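Local coordinates for ALDH21) (Physcomitrella patens subsp. patens, PDB 5MZ5), which oxidises succinic semialdehyde to succinate with NADP+ as cofactor, as a member of the aldehyde dehydrogenase family, at residues A68-A73 and R216-A221; R114-A119 and K128-A133; Q120-E125 and N189-L194; T138-T143 and L194-V199. All blocks are in the same frame, centred on the assembly; numbering follows the deposited sequence.

Interaction 1 of 4, residues A68-A73 and R216-A221; sequences AKVPQA and RTPLSA
Val70 and Pro218 bring the two backbones closest, with their CA atoms 8.2 Å apart, where strand 66-71 faces the turn that runs into helix 219-229. No hydrogen bond crosses this gap, which is closed by aliphatic side chains. Strand alternation puts Ala68 and Val70 on the face turned toward 216-221, whereas Lys69, between them, is directed away and makes a cation-pi contact with Trp55. The fork of Leu219 does most of the bridging. Its CD1 touches Ala68 CB at 3.8 Å, and its CD2 lies between the two strand residues, 3.6 Å from Val70 CG2 and 3.9 Å from Ala68 CB. Leu219 CG stands anti to its carbonyl carbon (chi1 -46°), which carries both methyls from the helix onto the strand. On Val70 a single branch makes the contact. With CG1 anti to the backbone N (chi1 177°), CG2 is the methyl that meets the Leu219 fork, and it also reaches Pro218 CG at 4.1 Å. The proline ring therefore flanks the valine beside the leucine, and the valine axis runs aslant to both. All four side chains are buried. Val58 and Tyr40, on the strands flanking 66-71, add to the same apolar layer. The contact thus seats the small four-stranded N-terminal sheet on the Rossmann-type coenzyme domain, at the beta-alpha connection where strand 209-212, carrying the NADP+-binding Lys212, passes through Ser215 into helix 219-229.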
# COMPACT_ATOMS: atom_id res chain seq x y z
N ALA A 68 39.82 18.59 -19.86
CA ALA A 68 38.59 19.21 -20.29
C ALA A 68 38.46 20.67 -19.85
O ALA A 68 39.03 21.06 -18.83
CB ALA A 68 37.39 18.39 -19.80
N LYS A 69 37.71 21.46 -20.64
CA LYS A 69 37.40 22.87 -20.40
C LYS A 69 35.89 23.00 -20.44
O LYS A 69 35.25 22.54 -21.39
CB LYS A 69 38.05 23.78 -21.45
CG LYS A 69 39.54 23.95 -21.24
CD LYS A 69 40.15 24.75 -22.35
CE LYS A 69 40.70 26.06 -21.87
NZ LYS A 69 40.95 26.99 -23.00
N VAL A 70 35.32 23.55 -19.36
CA VAL A 70 33.86 23.69 -19.21
C VAL A 70 33.50 25.17 -19.08
O VAL A 70 34.10 25.85 -18.25
CB VAL A 70 33.38 22.90 -17.95
CG1 VAL A 70 31.90 23.08 -17.72
CG2 VAL A 70 33.74 21.43 -18.03
N PRO A 71 32.52 25.70 -19.84
CA PRO A 71 32.11 27.09 -19.64
C PRO A 71 31.59 27.32 -18.22
O PRO A 71 30.94 26.45 -17.64
CB PRO A 71 30.97 27.29 -20.65
CG PRO A 71 31.12 26.19 -21.63
CD PRO A 71 31.66 25.04 -20.85
N GLN A 72 31.93 28.47 -17.64
CA GLN A 72 31.46 28.83 -16.31
C GLN A 72 30.25 29.75 -16.46
O GLN A 72 30.34 30.75 -17.17
CB GLN A 72 32.56 29.46 -15.45
CG GLN A 72 32.15 29.55 -13.98
CD GLN A 72 33.29 29.95 -13.10
OE1 GLN A 72 33.64 31.13 -12.97
NE2 GLN A 72 33.86 28.97 -12.41
N ALA A 73 29.13 29.38 -15.82
CA ALA A 73 27.89 30.16 -15.89
C ALA A 73 28.01 31.46 -15.12
O ALA A 73 28.61 31.51 -14.04
CB ALA A 73 26.71 29.34 -15.36
N ARG A 216 34.86 19.99 -9.60
CA ARG A 216 35.96 19.06 -9.84
C ARG A 216 35.56 17.92 -10.79
O ARG A 216 36.42 17.39 -11.48
CB ARG A 216 36.49 18.47 -8.52
CG ARG A 216 37.68 19.23 -7.96
CD ARG A 216 38.26 18.58 -6.72
NE ARG A 216 37.39 18.74 -5.55
CZ ARG A 216 37.78 18.65 -4.29
NH1 ARG A 216 39.06 18.44 -3.99
NH2 ARG A 216 36.91 18.80 -3.30
N THR A 217 34.26 17.52 -10.78
CA THR A 217 33.75 16.41 -11.58
C THR A 217 32.43 16.77 -12.33
O THR A 217 31.43 16.09 -12.12
CB THR A 217 33.53 15.18 -10.67
OG1 THR A 217 32.53 15.51 -9.71
CG2 THR A 217 34.80 14.67 -9.99
N PRO A 218 32.40 17.78 -13.24
CA PRO A 218 31.11 18.13 -13.87
C PRO A 218 30.75 17.40 -15.15
O PRO A 218 29.63 17.55 -15.62
CB PRO A 218 31.29 19.63 -14.16
CG PRO A 218 32.75 19.76 -14.46
CD PRO A 218 33.47 18.72 -13.65
N LEU A 219 31.70 16.70 -15.77
CA LEU A 219 31.52 16.12 -17.09
C LEU A 219 30.47 15.05 -17.18
O LEU A 219 29.81 14.96 -18.21
CB LEU A 219 32.85 15.61 -17.67
CG LEU A 219 34.05 16.53 -17.55
CD1 LEU A 219 35.28 15.82 -18.03
CD2 LEU A 219 33.83 17.88 -18.29
N SER A 220 30.29 14.25 -16.11
CA SER A 220 29.29 13.18 -16.03
C SER A 220 27.90 13.79 -16.06
O SER A 220 27.02 13.29 -16.78
CB SER A 220 29.48 12.35 -14.76
OG SER A 220 30.66 11.59 -14.86
N ALA A 221 27.73 14.90 -15.32
CA ALA A 221 26.47 15.65 -15.32
C ALA A 221 26.22 16.30 -16.68
O ALA A 221 25.08 16.35 -17.13
CB ALA A 221 26.50 16.70 -14.24

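Interaction 2 of 4, residues R114-A119 and K128-A133; sequences RFEEIA and KPIKDA
Ala119 and Ala133 bring the two helices together, with CA atoms only 5.0 Å apart, a spacing that small side chains permit. The apolar contacts centre on Ala119. Its CB lies 3.9 Å from Ile130 CD1 and 4.4 Å from Ala133 CB, so one methyl meets both residues of the second helix. Ile130 reaches back through its longer branch: CG1 is anti to the backbone N (chi1 -168°) and the bend at chi2 turns CD1 onto the first helix. A second group of contacts sets methyls against oxygen. The carbonyl Ala119 O is approached by Ala133 CB at 3.4 Å and by Ile130 CD1 at 3.6 Å. Glu116 OE1 passes 4.0 Å from the same CD1, its side chain running at about a right angle to the isoleucine. This is van der Waals contact with a methyl; the carboxylate finds its polar partners elsewhere, OE2 in a salt bridge with Arg134 of helix 130-151 and OE1 in a hydrogen bond from Gln120 NE2. Further polar pairing lies within 114-119. Arg114 grips Glu117 side-on, NE to OE2 at 3.0 Å and NH2 to OE1 at 2.9 Å. Both oxygens lie near the guanidinium plane and are met on their syn sides, but the donors stand well out of the carboxylate plane, so the two flat groups are not coplanar. Arg114 NH2 also forms a salt bridge with Glu226 of helix 219-229. Small residues let consecutive helices 115-126 and 130-151, joined by a short turn, pack closely; the second carries the succinate-binding Arg139 farther along.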
# COMPACT_ATOMS: atom_id res chain seq x y z
N ARG A 114 26.66 4.70 -24.99
CA ARG A 114 27.88 5.45 -24.69
C ARG A 114 28.58 4.92 -23.42
O ARG A 114 29.40 5.63 -22.86
CB ARG A 114 27.53 6.95 -24.54
CG ARG A 114 27.01 7.61 -25.82
CD ARG A 114 26.59 9.05 -25.58
NE ARG A 114 27.73 9.94 -25.35
CZ ARG A 114 27.64 11.24 -25.11
NH1 ARG A 114 26.44 11.83 -25.05
NH2 ARG A 114 28.73 11.96 -24.90
N PHE A 115 28.27 3.67 -23.00
CA PHE A 115 28.78 3.03 -21.77
C PHE A 115 30.29 3.24 -21.48
O PHE A 115 30.62 3.82 -20.45
CB PHE A 115 28.43 1.53 -21.75
CG PHE A 115 28.70 0.86 -20.41
CD1 PHE A 115 29.94 0.30 -20.13
CD2 PHE A 115 27.69 0.75 -19.46
CE1 PHE A 115 30.19 -0.32 -18.89
CE2 PHE A 115 27.94 0.14 -18.23
CZ PHE A 115 29.18 -0.40 -17.95
N GLU A 116 31.17 2.71 -22.35
CA GLU A 116 32.62 2.78 -22.18
C GLU A 116 33.14 4.20 -22.16
O GLU A 116 33.96 4.51 -21.31
CB GLU A 116 33.36 1.91 -23.22
CG GLU A 116 34.84 1.67 -22.87
CD GLU A 116 35.15 1.07 -21.50
OE1 GLU A 116 36.28 1.29 -21.01
OE2 GLU A 116 34.28 0.37 -20.93
N GLU A 117 32.62 5.06 -23.06
CA GLU A 117 32.99 6.47 -23.13
C GLU A 117 32.67 7.19 -21.80
O GLU A 117 33.50 7.93 -21.30
CB GLU A 117 32.24 7.13 -24.29
CG GLU A 117 32.46 8.63 -24.42
CD GLU A 117 31.31 9.39 -25.05
OE1 GLU A 117 31.25 10.62 -24.86
OE2 GLU A 117 30.46 8.75 -25.71
N ILE A 118 31.47 6.93 -21.22
CA ILE A 118 31.04 7.50 -19.94
C ILE A 118 31.94 6.99 -18.81
O ILE A 118 32.41 7.79 -18.00
CB ILE A 118 29.52 7.31 -19.69
CG1 ILE A 118 28.69 8.08 -20.74
CG2 ILE A 118 29.13 7.76 -18.28
CD1 ILE A 118 27.26 7.59 -20.88
N ALA A 119 32.22 5.66 -18.79
CA ALA A 119 33.11 5.04 -17.80
C ALA A 119 34.53 5.65 -17.85
O ALA A 119 35.08 5.97 -16.79
CB ALA A 119 33.17 3.53 -18.01
N LYS A 128 38.59 7.35 -9.99
CA LYS A 128 38.17 6.01 -9.56
C LYS A 128 38.61 4.95 -10.58
O LYS A 128 38.58 5.22 -11.78
CB LYS A 128 36.67 5.93 -9.20
CG LYS A 128 35.69 5.87 -10.39
CD LYS A 128 34.23 5.79 -9.95
CE LYS A 128 33.80 6.99 -9.13
NZ LYS A 128 32.79 6.60 -8.10
N PRO A 129 39.05 3.76 -10.13
CA PRO A 129 39.47 2.72 -11.09
C PRO A 129 38.39 2.41 -12.13
O PRO A 129 37.20 2.48 -11.81
CB PRO A 129 39.77 1.53 -10.19
CG PRO A 129 40.16 2.15 -8.89
CD PRO A 129 39.20 3.28 -8.74
N ILE A 130 38.79 2.10 -13.38
CA ILE A 130 37.89 1.83 -14.51
C ILE A 130 36.84 0.74 -14.20
O ILE A 130 35.69 0.88 -14.64
CB ILE A 130 38.65 1.56 -15.85
CG1 ILE A 130 37.70 1.57 -17.08
CG2 ILE A 130 39.52 0.28 -15.80
CD1 ILE A 130 36.96 2.90 -17.39
N LYS A 131 37.20 -0.29 -13.42
CA LYS A 131 36.25 -1.34 -13.02
C LYS A 131 35.13 -0.73 -12.17
O LYS A 131 33.97 -1.05 -12.39
CB LYS A 131 36.98 -2.48 -12.26
CG LYS A 131 36.99 -3.86 -12.93
CD LYS A 131 37.60 -3.92 -14.33
CE LYS A 131 38.24 -5.26 -14.63
NZ LYS A 131 38.17 -5.63 -16.06
N ASP A 132 35.49 0.18 -11.22
CA ASP A 132 34.51 0.88 -10.38
C ASP A 132 33.67 1.87 -11.18
O ASP A 132 32.47 1.97 -10.94
CB ASP A 132 35.19 1.61 -9.20
CG ASP A 132 35.91 0.71 -8.22
OD1 ASP A 132 35.56 -0.50 -8.15
OD2 ASP A 132 36.79 1.21 -7.48
N ALA A 133 34.31 2.58 -12.15
CA ALA A 133 33.64 3.53 -13.05
C ALA A 133 32.56 2.83 -13.88
O ALA A 133 31.47 3.37 -14.00
CB ALA A 133 34.66 4.21 -13.95

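Interaction 3 of 4, residues Q120-E125 and N189-L194; sequences QTLTME and NFPLNL
The carboxylate of Glu125 lies against the ring of Pro191, with OE2 3.8 Å from CG and 4.0 Å from CB, the two side chains sliding past each other in opposite directions. The neighbouring Phe190 ring has Asn189 ND2 at its edge, in its plane, and takes a cation-pi contact from Lys128. Leu122 comes to the proline from the same helix as Glu125: its CD2 is 3.6 Å from Pro191 CG and 3.9 Å from Pro191 CD, so CG is touched by both the leucine methyl and the glutamate oxygen. Asn189, Phe190 and Pro191 belong to the Pro-Trp-Asn-Phe-Pro motif of aldehyde dehydrogenases. Asn189 binds succinate, and in relatives this asparagine contributes to the oxyanion hole; helix 115-126 thus packs directly behind a segment of the active site. The other methyl of Leu122, CD1, meets Leu192 CD2 at 4.1 Å, the two leucines crossing at about a right angle. Glu125 rises from its helix with CG between the backbone N and the carbonyl carbon (chi1 74°) and is extended beyond it, which carries the carboxylate up to the proline. Its oxygens are held by helix 219-229: OE2 hydrogen-bonds with Ser220 OG, and OE1 accepts from Leu219 N. Glu136 OE1, on helix 130-151, accepts from both Leu192 N and Asn193 N at the start of helix 193-205.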
# COMPACT_ATOMS: atom_id res chain seq x y z
N GLN A 120 35.08 5.84 -19.06
CA GLN A 120 36.41 6.43 -19.26
C GLN A 120 36.47 7.88 -18.75
O GLN A 120 37.43 8.23 -18.08
CB GLN A 120 36.86 6.34 -20.74
CG GLN A 120 37.23 4.92 -21.20
CD GLN A 120 38.48 4.36 -20.56
OE1 GLN A 120 39.43 5.08 -20.25
NE2 GLN A 120 38.51 3.05 -20.35
N THR A 121 35.42 8.68 -19.03
CA THR A 121 35.27 10.06 -18.58
C THR A 121 35.18 10.12 -17.06
O THR A 121 35.78 11.01 -16.46
CB THR A 121 34.03 10.70 -19.24
OG1 THR A 121 34.19 10.65 -20.66
CG2 THR A 121 33.82 12.14 -18.81
N LEU A 122 34.43 9.17 -16.45
CA LEU A 122 34.27 9.03 -15.01
C LEU A 122 35.59 8.78 -14.32
O LEU A 122 35.91 9.48 -13.37
CB LEU A 122 33.32 7.88 -14.70
CG LEU A 122 31.93 8.20 -14.26
CD1 LEU A 122 31.16 6.92 -14.00
CD2 LEU A 122 31.93 9.06 -12.98
N THR A 123 36.36 7.79 -14.79
CA THR A 123 37.68 7.46 -14.25
C THR A 123 38.63 8.66 -14.35
O THR A 123 39.32 8.99 -13.39
CB THR A 123 38.22 6.21 -14.96
OG1 THR A 123 37.50 5.11 -14.45
CG2 THR A 123 39.73 5.98 -14.72
N MET A 124 38.63 9.32 -15.51
CA MET A 124 39.45 10.50 -15.78
C MET A 124 39.17 11.64 -14.77
O MET A 124 40.10 12.11 -14.11
CB MET A 124 39.26 10.94 -17.25
CG MET A 124 40.17 12.07 -17.70
SD MET A 124 39.50 13.69 -17.21
CE MET A 124 38.23 13.89 -18.47
N GLU A 125 37.90 12.08 -14.65
CA GLU A 125 37.59 13.21 -13.79
C GLU A 125 37.49 12.88 -12.29
O GLU A 125 37.58 13.80 -11.48
CB GLU A 125 36.32 13.92 -14.26
CG GLU A 125 35.03 13.16 -13.97
CD GLU A 125 33.76 13.91 -14.28
OE1 GLU A 125 33.84 15.13 -14.55
OE2 GLU A 125 32.67 13.29 -14.23
N ASN A 189 32.37 12.42 -5.52
CA ASN A 189 32.73 11.01 -5.28
C ASN A 189 31.97 9.98 -6.17
O ASN A 189 32.54 8.92 -6.48
CB ASN A 189 32.67 10.63 -3.81
CG ASN A 189 31.31 10.74 -3.17
OD1 ASN A 189 30.74 11.82 -3.02
ND2 ASN A 189 30.82 9.63 -2.70
N PHE A 190 30.72 10.27 -6.56
CA PHE A 190 29.97 9.43 -7.53
C PHE A 190 29.31 10.46 -8.45
O PHE A 190 28.11 10.71 -8.32
CB PHE A 190 28.92 8.52 -6.87
CG PHE A 190 29.45 7.25 -6.25
CD1 PHE A 190 29.98 7.25 -4.96
CD2 PHE A 190 29.40 6.05 -6.94
CE1 PHE A 190 30.49 6.07 -4.39
CE2 PHE A 190 29.91 4.87 -6.37
CZ PHE A 190 30.44 4.89 -5.10
N PRO A 191 30.09 11.14 -9.32
CA PRO A 191 29.53 12.26 -10.10
C PRO A 191 28.48 11.91 -11.14
O PRO A 191 27.88 12.83 -11.71
CB PRO A 191 30.76 12.90 -10.74
CG PRO A 191 31.77 11.85 -10.79
CD PRO A 191 31.54 10.97 -9.60
N LEU A 192 28.25 10.63 -11.39
CA LEU A 192 27.19 10.23 -12.31
C LEU A 192 26.00 9.66 -11.53
O LEU A 192 24.89 10.17 -11.66
CB LEU A 192 27.72 9.26 -13.38
CG LEU A 192 26.70 8.77 -14.41
CD1 LEU A 192 26.31 9.87 -15.40
CD2 LEU A 192 27.22 7.55 -15.14
N ASN A 193 26.25 8.63 -10.70
CA ASN A 193 25.22 7.97 -9.91
C ASN A 193 24.52 8.88 -8.91
O ASN A 193 23.30 8.81 -8.80
CB ASN A 193 25.75 6.69 -9.23
CG ASN A 193 24.65 5.88 -8.56
OD1 ASN A 193 24.48 5.91 -7.35
ND2 ASN A 193 23.77 5.29 -9.34
N LEU A 194 25.27 9.73 -8.20
CA LEU A 194 24.65 10.60 -7.20
C LEU A 194 23.93 11.78 -7.85
O LEU A 194 23.04 12.37 -7.23
CB LEU A 194 25.60 11.00 -6.06
CG LEU A 194 25.98 9.79 -5.13
CD1 LEU A 194 27.07 10.17 -4.11
CD2 LEU A 194 24.77 9.22 -4.41

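Interaction 4 of 4, residues T138-T143 and L194-V199; sequences TRTIDT and LVAHKV
Thr143 and His197 face each other beside the succinate site, where helix 130-151 packs against helix 193-205, the helix that follows strand 182-185 of the Rossmann-type sheet. The two short helical segments run almost parallel, at 5°, with axes 9.2 Å apart. Thr143 lays its methyl on the imidazole: CG2 is 3.8 Å from the centroid of the His197 ring and 9° off its normal, a CH-pi contact over the middle of one face. A chi1 of -59° sets Thr143 OG1 beside the backbone N and anti to the carbonyl carbon, which leaves CG2 anti to the N and projecting across the gap; OG1 turns back to its own helix and donates to Arg139 O at 2.8 Å. That carbonyl also accepts from Thr143 N, the two donors reaching it from opposite faces of its plane. The imidazole is held by Asp477 as well, whose OD1 hydrogen-bonds with His197 NE2 while its OD2 forms a salt bridge with Arg139 NE. One aspartate thereby ties the histidine to a succinate-binding arginine, and Arg475, another succinate-binding residue, packs on His197. Replacing His197 by an alanine is likely to leave Asp477 OD1 without its imidazole mate and the Thr143 methyl without the ring it covers, and so to hold Arg139 less firmly. Helix 130-151 also reaches a second subunit: Asp142 OD2 hydrogen-bonds with Ser164 OG of that chain. Between the helices, Ala196 CB is flanked by two threonine methyls, Thr140 CG2 at 3.7 Å and Thr143 CG2 at 3.9 Å.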
# COMPACT_ATOMS: atom_id res chain seq x y z
N THR A 138 26.62 1.20 -14.76
CA THR A 138 25.61 0.15 -14.62
C THR A 138 24.58 0.54 -13.57
O THR A 138 23.38 0.34 -13.78
CB THR A 138 26.29 -1.20 -14.23
OG1 THR A 138 27.27 -1.54 -15.21
CG2 THR A 138 25.28 -2.36 -14.09
N ARG A 139 25.03 1.06 -12.43
CA ARG A 139 24.14 1.46 -11.36
C ARG A 139 23.30 2.68 -11.77
O ARG A 139 22.14 2.77 -11.37
CB ARG A 139 24.93 1.73 -10.08
CG ARG A 139 25.36 0.45 -9.36
CD ARG A 139 26.05 0.76 -8.04
NE ARG A 139 25.13 1.45 -7.14
CZ ARG A 139 25.50 2.19 -6.10
NH1 ARG A 139 26.78 2.34 -5.80
NH2 ARG A 139 24.58 2.81 -5.37
N THR A 140 23.88 3.60 -12.59
CA THR A 140 23.20 4.79 -13.14
C THR A 140 22.11 4.33 -14.12
O THR A 140 21.02 4.90 -14.12
CB THR A 140 24.19 5.77 -13.78
OG1 THR A 140 25.11 6.19 -12.77
CG2 THR A 140 23.49 7.02 -14.40
N ILE A 141 22.42 3.29 -14.94
CA ILE A 141 21.47 2.66 -15.87
C ILE A 141 20.29 2.07 -15.04
O ILE A 141 19.14 2.35 -15.38
CB ILE A 141 22.13 1.66 -16.87
CG1 ILE A 141 22.97 2.45 -17.92
CG2 ILE A 141 21.09 0.77 -17.59
CD1 ILE A 141 24.00 1.68 -18.71
N ASP A 142 20.59 1.38 -13.92
CA ASP A 142 19.56 0.81 -13.04
C ASP A 142 18.69 1.90 -12.40
O ASP A 142 17.50 1.70 -12.26
CB ASP A 142 20.18 -0.05 -11.91
CG ASP A 142 20.83 -1.37 -12.32
OD1 ASP A 142 20.63 -1.80 -13.48
OD2 ASP A 142 21.54 -1.96 -11.47
N THR A 143 19.30 3.03 -12.00
CA THR A 143 18.63 4.16 -11.35
C THR A 143 17.63 4.80 -12.31
O THR A 143 16.48 5.03 -11.92
CB THR A 143 19.68 5.16 -10.82
OG1 THR A 143 20.51 4.47 -9.89
CG2 THR A 143 19.06 6.38 -10.14
N LEU A 194 25.27 9.73 -8.20
CA LEU A 194 24.65 10.60 -7.20
C LEU A 194 23.93 11.78 -7.85
O LEU A 194 23.04 12.37 -7.23
CB LEU A 194 25.60 11.00 -6.06
CG LEU A 194 25.98 9.79 -5.13
CD1 LEU A 194 27.07 10.17 -4.11
CD2 LEU A 194 24.77 9.22 -4.41
N VAL A 195 24.19 12.02 -9.16
CA VAL A 195 23.45 12.99 -9.97
C VAL A 195 22.13 12.30 -10.38
O VAL A 195 21.05 12.87 -10.19
CB VAL A 195 24.26 13.48 -11.20
CG1 VAL A 195 23.34 14.12 -12.25
CG2 VAL A 195 25.35 14.45 -10.77
N ALA A 196 22.24 11.05 -10.91
CA ALA A 196 21.10 10.21 -11.34
C ALA A 196 20.05 10.08 -10.24
O ALA A 196 18.86 10.19 -10.54
CB ALA A 196 21.59 8.83 -11.79
N HIS A 197 20.48 9.92 -8.97
CA HIS A 197 19.58 9.78 -7.82
C HIS A 197 18.78 11.05 -7.49
O HIS A 197 17.87 10.99 -6.66
CB HIS A 197 20.34 9.24 -6.59
CG HIS A 197 20.40 7.74 -6.58
ND1 HIS A 197 19.26 6.97 -6.37
CD2 HIS A 197 21.45 6.91 -6.77
CE1 HIS A 197 19.66 5.71 -6.41
NE2 HIS A 197 20.97 5.63 -6.65
N LYS A 198 19.07 12.17 -8.16
CA LYS A 198 18.32 13.42 -8.02
C LYS A 198 17.53 13.70 -9.31
O LYS A 198 16.33 13.98 -9.25
CB LYS A 198 19.24 14.61 -7.68
CG LYS A 198 19.98 14.46 -6.37
CD LYS A 198 20.80 15.72 -6.05
CE LYS A 198 21.68 15.56 -4.82
NZ LYS A 198 20.91 15.09 -3.62
N VAL A 199 18.20 13.60 -10.46
CA VAL A 199 17.68 13.88 -11.80
C VAL A 199 16.59 12.86 -12.25
O VAL A 199 15.54 13.30 -12.73
CB VAL A 199 18.83 13.99 -12.84
CG1 VAL A 199 18.31 13.93 -14.29
CG2 VAL A 199 19.66 15.24 -12.59

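How the interactions relate
The four contacts step inward from the N-terminal sheet toward the substrate site. Interaction 1 lies about 12 Å, centre to centre, from interaction 3, which lies about 8 Å from interaction 2 and about 11 Å from interaction 4. Interactions 2 and 3 share helix 115-126, interactions 2 and 4 share helix 130-151, and interactions 3 and 4 share helix 193-205 and Leu194. Along the chain, 68-73 and 216-221 enclose all the others; 2 and 3 alternate, as do 3 and 4, whereas 2 closes before 4 opens. Lys128 NZ, hydrogen-bonded to Asn189 O, joins 2 to 3. Helices 115-126, 130-151 and 193-205 thus link the N-terminal sheet and helix 219-229 to succinate-binding Asn189 and Arg139.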